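Local coordinates for NTP_transf_2 domain-containing protein (Capnocytophaga granulosa, PDB 6WT9) that synthesises the second messenger 3',3'-c-di-GMP from two molecules of GTP as the nucleotidyltransferase of a bacterial CBASS antiphage defence system, at residues N39-L42 / K43-L47; N50-P54 / E55-K59; D73-L76 / D77-Y80. All blocks are in the same frame, centred on the assembly; numbering follows the deposited sequence.

Contact 1 (N39-L42 / K43-L47)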
# COMPACT_ATOMS: atom_id res chain seq x y z
N ASN A 39 25.67 -12.99 3.64
CA ASN A 39 25.74 -11.99 2.58
C ASN A 39 24.66 -10.94 2.83
O ASN A 39 23.48 -11.21 2.61
CB ASN A 39 25.58 -12.63 1.20
CG ASN A 39 26.13 -11.76 0.09
OD1 ASN A 39 25.42 -10.94 -0.47
ND2 ASN A 39 27.41 -11.94 -0.21
N ASP A 40 25.08 -9.76 3.28
CA ASP A 40 24.13 -8.78 3.79
C ASP A 40 23.28 -8.16 2.69
O ASP A 40 22.10 -7.84 2.92
CB ASP A 40 24.87 -7.69 4.56
CG ASP A 40 25.59 -8.22 5.78
OD1 ASP A 40 25.07 -9.16 6.42
OD2 ASP A 40 26.68 -7.71 6.10
N VAL A 41 23.84 -7.97 1.49
CA VAL A 41 23.06 -7.31 0.44
C VAL A 41 21.94 -8.22 -0.05
O VAL A 41 20.85 -7.74 -0.39
CB VAL A 41 23.98 -6.85 -0.71
CG1 VAL A 41 24.59 -8.03 -1.43
CG2 VAL A 41 23.21 -5.96 -1.68
N LEU A 42 22.17 -9.53 -0.08
CA LEU A 42 21.10 -10.45 -0.47
C LEU A 42 20.03 -10.56 0.61
O LEU A 42 18.85 -10.74 0.29
CB LEU A 42 21.68 -11.84 -0.78
CG LEU A 42 22.74 -11.94 -1.87
CD1 LEU A 42 23.11 -13.39 -2.11
CD2 LEU A 42 22.27 -11.28 -3.16
N LYS A 43 20.43 -10.46 1.88
CA LYS A 43 19.45 -10.48 2.97
C LYS A 43 18.51 -9.29 2.88
O LYS A 43 17.29 -9.43 3.01
CB LYS A 43 20.16 -10.48 4.32
CG LYS A 43 21.02 -11.70 4.61
CD LYS A 43 21.66 -11.55 5.99
CE LYS A 43 22.54 -12.73 6.34
NZ LYS A 43 23.12 -12.58 7.70
N TYR A 44 19.08 -8.10 2.68
CA TYR A 44 18.26 -6.88 2.63
C TYR A 44 17.31 -6.91 1.45
O TYR A 44 16.13 -6.56 1.59
CB TYR A 44 19.17 -5.66 2.57
CG TYR A 44 18.44 -4.34 2.48
CD1 TYR A 44 17.75 -3.82 3.56
CD2 TYR A 44 18.45 -3.61 1.30
CE1 TYR A 44 17.08 -2.62 3.48
CE2 TYR A 44 17.78 -2.40 1.20
CZ TYR A 44 17.10 -1.91 2.29
OH TYR A 44 16.44 -0.71 2.20
N ILE A 45 17.79 -7.32 0.28
CA ILE A 45 16.94 -7.36 -0.91
C ILE A 45 15.84 -8.41 -0.74
O ILE A 45 14.67 -8.15 -1.06
CB ILE A 45 17.78 -7.62 -2.16
CG1 ILE A 45 18.79 -6.49 -2.38
CG2 ILE A 45 16.89 -7.77 -3.39
CD1 ILE A 45 19.84 -6.81 -3.42
N THR A 46 16.19 -9.59 -0.24
CA THR A 46 15.20 -10.66 -0.10
C THR A 46 14.12 -10.29 0.91
O THR A 46 12.93 -10.56 0.68
CB THR A 46 15.88 -11.97 0.30
OG1 THR A 46 16.86 -12.32 -0.67
CG2 THR A 46 14.85 -13.08 0.40
N LEU A 47 14.50 -9.67 2.03
CA LEU A 47 13.51 -9.29 3.03
C LEU A 47 12.68 -8.10 2.57
O LEU A 47 11.49 -8.03 2.88
CB LEU A 47 14.19 -8.98 4.36
CG LEU A 47 13.24 -8.78 5.54
CD1 LEU A 47 12.27 -9.94 5.64
CD2 LEU A 47 14.01 -8.61 6.84
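Thr46 reaches back one helical turn and gives the carbonyl of Leu42 two hydrogen bonds at once. Its backbone N donates to Leu42 O at 2.9 Å, while Thr46 OG1 donates to the same oxygen at 2.7 Å. The two donors come from opposite faces of the carbonyl plane, so each has its own approach. With OG1 placed beside its own backbone N (chi1 -58°), the hydroxyl folds back on the preceding turn, a familiar way for threonine to settle inside a helix. OG1 is also hydrogen-bonded to Tyr289 OH.

The start of the helix follows the regular pattern. Asn39, at the N-cap position, offers its O to Lys43 N at 3.2 Å, and Asp40 O and Val41 O accept in turn from the backbone N atoms of Tyr44 and Ile45. The Asn39 side chain looks elsewhere, its ND2 being bonded to Tyr350 OH, and Tyr44 OH is bonded to Asp259. The extended Lys43 chain lays CG against Asn39 O and brings NZ to 4.1 Å from Asp40 OD1, an attraction too long for a salt bridge. Alongside, Val41 CG2 packs on Ile45 CD1 at 3.9 Å, both side chains pointing the same way.

Helix 40-49 packs against three others: helix 6-17 touches Asp40, Lys43 and Tyr44, helix 23-32 meets Lys43 and Thr46, and helix 327-347 packs on Leu42 and Ile45.

Contact 2 (N50-P54 / E55-K59)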
# COMPACT_ATOMS: atom_id res chain seq x y z
N ASN A 50 10.05 -9.55 0.57
CA ASN A 50 9.25 -10.54 1.28
C ASN A 50 7.96 -9.92 1.79
O ASN A 50 7.93 -8.77 2.23
CB ASN A 50 10.05 -11.14 2.43
CG ASN A 50 9.62 -12.56 2.77
OD1 ASN A 50 8.91 -12.79 3.74
ND2 ASN A 50 10.07 -13.52 1.97
N GLY A 51 6.88 -10.69 1.73
CA GLY A 51 5.63 -10.23 2.29
C GLY A 51 5.65 -10.26 3.81
O GLY A 51 6.27 -11.12 4.43
N VAL A 52 4.98 -9.27 4.41
CA VAL A 52 4.79 -9.29 5.85
C VAL A 52 4.08 -10.58 6.23
O VAL A 52 3.16 -11.03 5.54
CB VAL A 52 4.00 -8.05 6.31
CG1 VAL A 52 3.58 -8.18 7.77
CG2 VAL A 52 4.81 -6.79 6.10
N SER A 53 4.53 -11.20 7.32
CA SER A 53 3.95 -12.47 7.74
C SER A 53 2.45 -12.30 8.00
O SER A 53 2.03 -11.27 8.53
CB SER A 53 4.65 -12.99 8.99
OG SER A 53 3.93 -14.07 9.57
N PRO A 54 1.63 -13.29 7.64
CA PRO A 54 0.19 -13.18 7.93
C PRO A 54 -0.13 -13.09 9.41
O PRO A 54 -1.25 -12.70 9.76
CB PRO A 54 -0.40 -14.45 7.30
CG PRO A 54 0.76 -15.40 7.20
CD PRO A 54 1.96 -14.54 6.95
N GLU A 55 0.82 -13.45 10.28
CA GLU A 55 0.63 -13.25 11.71
C GLU A 55 0.30 -11.80 12.03
O GLU A 55 -0.60 -11.51 12.82
CB GLU A 55 1.89 -13.69 12.46
CG GLU A 55 1.79 -13.60 13.98
CD GLU A 55 1.28 -14.88 14.61
OE1 GLU A 55 0.77 -15.75 13.88
OE2 GLU A 55 1.41 -15.01 15.85
N TYR A 56 1.02 -10.86 11.40
CA TYR A 56 0.73 -9.44 11.59
C TYR A 56 -0.48 -9.01 10.77
O TYR A 56 -1.31 -8.24 11.25
CB TYR A 56 1.95 -8.60 11.20
CG TYR A 56 3.13 -8.77 12.12
CD1 TYR A 56 3.18 -8.13 13.35
CD2 TYR A 56 4.21 -9.56 11.75
CE1 TYR A 56 4.26 -8.28 14.19
CE2 TYR A 56 5.30 -9.71 12.59
CZ TYR A 56 5.32 -9.07 13.81
OH TYR A 56 6.39 -9.22 14.65
N THR A 57 -0.58 -9.48 9.52
CA THR A 57 -1.64 -9.01 8.63
C THR A 57 -3.01 -9.42 9.15
O THR A 57 -3.97 -8.64 9.05
CB THR A 57 -1.41 -9.55 7.22
OG1 THR A 57 -0.09 -9.21 6.79
CG2 THR A 57 -2.42 -8.96 6.25
N ASN A 58 -3.13 -10.62 9.71
CA ASN A 58 -4.43 -11.07 10.21
C ASN A 58 -4.89 -10.22 11.39
O ASN A 58 -6.09 -9.97 11.54
CB ASN A 58 -4.36 -12.55 10.61
CG ASN A 58 -4.16 -13.46 9.43
OD1 ASN A 58 -4.40 -13.07 8.28
ND2 ASN A 58 -3.71 -14.68 9.69
N LYS A 59 -3.96 -9.77 12.23
CA LYS A 59 -4.34 -8.93 13.36
C LYS A 59 -4.71 -7.52 12.90
O LYS A 59 -5.59 -6.89 13.49
CB LYS A 59 -3.21 -8.88 14.39
CG LYS A 59 -2.80 -10.25 14.90
CD LYS A 59 -1.77 -10.15 16.02
CE LYS A 59 -2.40 -9.63 17.31
NZ LYS A 59 -1.45 -9.70 18.45
O HOH W 1 0.73 -10.83 4.64
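Ser53 caps the start of helix 54-71, its OG accepting from the backbone N of Glu55 at 3.2 Å, with a fairly straight N-H...O angle of 158°. The OG of this N-cap residue lies opposite its own backbone N (chi1 168°), a rotation that carries the oxygen forward to the first turn, where it also rests on Glu55 CB. Pro54 follows as the first helical residue, a place that suits proline because no earlier carbonyl asks for its missing N-H.

Backbone bonds continue the turn. Pro54 O accepts from Asn58 N at 2.8 Å, whereas Ser53 O receives only weak bonds from the backbone N atoms of Tyr56 and Thr57. Ser53 O also lies at the edge of the Tyr56 ring, near its plane.

Water extends the polar set: one molecule donates to Val52 O at 2.6 Å and accepts from Thr57 OG1 at 2.8 Å, linking the incoming loop to the helix. Thr57 OG1 is further bonded to His91 NE2.

The apolar part is small. Val52 CG1 meets Tyr56 CB at 3.8 Å, the two side chains crossing at about a right angle.

Tyr56 points its hydroxyl at Asn18 and the backbone of Glu20. Its side chain packs on Ile25 and Arg185, and so joins the start of helix 54-71 to helix 23-32, the loop before it and the beginning of strand 185-194.

Contact 3 (D73-L76 / D77-Y80)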
# COMPACT_ATOMS: atom_id res chain seq x y z
N ASP A 73 -23.45 -1.32 15.34
CA ASP A 73 -24.34 -1.06 16.46
C ASP A 73 -25.03 0.30 16.37
O ASP A 73 -25.82 0.63 17.25
CB ASP A 73 -23.57 -1.15 17.78
CG ASP A 73 -23.13 -2.56 18.11
OD1 ASP A 73 -23.50 -3.49 17.37
OD2 ASP A 73 -22.40 -2.74 19.11
N ILE A 74 -24.75 1.09 15.33
CA ILE A 74 -25.28 2.45 15.29
C ILE A 74 -25.59 2.91 13.87
O ILE A 74 -26.42 3.81 13.67
CB ILE A 74 -24.32 3.43 16.00
CG1 ILE A 74 -25.00 4.78 16.25
CG2 ILE A 74 -23.04 3.60 15.20
CD1 ILE A 74 -24.14 5.77 17.00
N LEU A 75 -24.94 2.31 12.87
CA LEU A 75 -25.08 2.76 11.49
C LEU A 75 -26.12 1.93 10.74
O LEU A 75 -26.21 0.71 10.93
CB LEU A 75 -23.74 2.70 10.75
CG LEU A 75 -22.63 3.65 11.21
CD1 LEU A 75 -21.43 3.56 10.27
CD2 LEU A 75 -23.14 5.08 11.29
N LEU A 76 -26.88 2.60 9.88
CA LEU A 76 -27.88 1.96 9.04
C LEU A 76 -27.63 2.29 7.57
O LEU A 76 -27.07 3.35 7.24
CB LEU A 76 -29.30 2.41 9.42
CG LEU A 76 -29.81 2.05 10.81
CD1 LEU A 76 -31.22 2.59 11.01
CD2 LEU A 76 -29.77 0.55 11.03
N ASP A 77 -28.05 1.38 6.69
CA ASP A 77 -28.00 1.57 5.24
C ASP A 77 -26.58 1.80 4.74
O ASP A 77 -26.31 2.69 3.93
CB ASP A 77 -28.92 2.72 4.82
CG ASP A 77 -30.31 2.61 5.41
OD1 ASP A 77 -30.88 1.50 5.39
OD2 ASP A 77 -30.84 3.64 5.88
N VAL A 78 -25.64 0.99 5.24
CA VAL A 78 -24.24 1.09 4.85
C VAL A 78 -23.68 -0.30 4.59
O VAL A 78 -24.20 -1.31 5.07
CB VAL A 78 -23.38 1.80 5.93
CG1 VAL A 78 -23.84 3.23 6.12
CG2 VAL A 78 -23.43 1.03 7.24
N GLU A 79 -22.60 -0.34 3.81
CA GLU A 79 -21.83 -1.55 3.60
C GLU A 79 -20.37 -1.25 3.87
O GLU A 79 -19.89 -0.14 3.64
CB GLU A 79 -22.02 -2.11 2.18
CG GLU A 79 -21.39 -1.28 1.08
CD GLU A 79 -21.62 -1.89 -0.29
OE1 GLU A 79 -22.76 -1.83 -0.79
OE2 GLU A 79 -20.66 -2.46 -0.85
N TYR A 80 -19.66 -2.26 4.39
CA TYR A 80 -18.30 -2.09 4.87
C TYR A 80 -17.32 -2.79 3.93
O TYR A 80 -17.48 -3.97 3.63
CB TYR A 80 -18.16 -2.65 6.29
CG TYR A 80 -19.10 -2.02 7.28
CD1 TYR A 80 -18.75 -0.86 7.96
CD2 TYR A 80 -20.35 -2.58 7.54
CE1 TYR A 80 -19.61 -0.28 8.87
CE2 TYR A 80 -21.22 -2.00 8.45
CZ TYR A 80 -20.84 -0.85 9.11
OH TYR A 80 -21.70 -0.27 10.01
O HOH W 2 -24.24 -1.20 10.14
O HOH W 3 -29.38 5.70 7.27
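The backbone bends between Leu75 and Val78, with Asp77 in the left-handed region (phi 60°, psi 45°), and then straightens into strand 78-83. This is a helix-to-strand connection of the nucleotidyltransferase fold, bringing the chain from helix 54-71 into the mixed sheet, where the strand pairs antiparallel with strand 98-104. Backbone hydrogen bonds of Asp77 with Asp105 and of Glu79 with Ile103 fasten the outgoing limb.

Inside the bend, Leu75 is the side chain that both Val78 and Tyr80 touch. Its CB meets Val78 CG2 at 3.9 Å; that methyl occupies the position between its own backbone N and carbonyl carbon, while the other branch, CG1, lies 3.4 Å from Leu76 O. Leu75 CB also approaches Tyr80 OH at 3.7 Å, and Leu75 CD1 comes to 3.8 Å from the same oxygen. The tyrosine therefore presents its hydroxyl end to the leucine, the two side chains crossing at a slant. Beyond them, Leu75 packs on Val102 of strand 98-104 and on Leu156 of helix 147-164, which makes it part of the buried layer between sheet and helix. Tyr80 packs on Lys68 and Leu71 of helix 54-71 and on Leu100 of strand 98-104.

Direct polar bonds between the limbs are replaced by solvent: one water, in the plane of the Tyr80 ring at its edge, donates to Leu75 O at 2.9 Å and is hydrogen-bonded to Tyr80 OH at 2.7 Å.

How the contacts relate
The three contacts follow one another along the chain as successive examples of local order: the opening turns of a helix in contact 1, a capped helix start in contact 2, and a bend into a strand in contact 3. Contacts 1 and 2 have centres 19 Å apart and adjoin in sequence. Helix 54-71 then carries the chain to contact 3, whose centre is 28 Å from that of contact 2, with nearest atoms about 15 Å apart. Contacts 1 and 3, 46 Å apart between centres, lie on opposite sides of the chain's centre. Contact 3 feeds nucleotidyltransferase strand 78-83, which the family's catalytic signature probably follows; no ligand marks the site or fixes a distance.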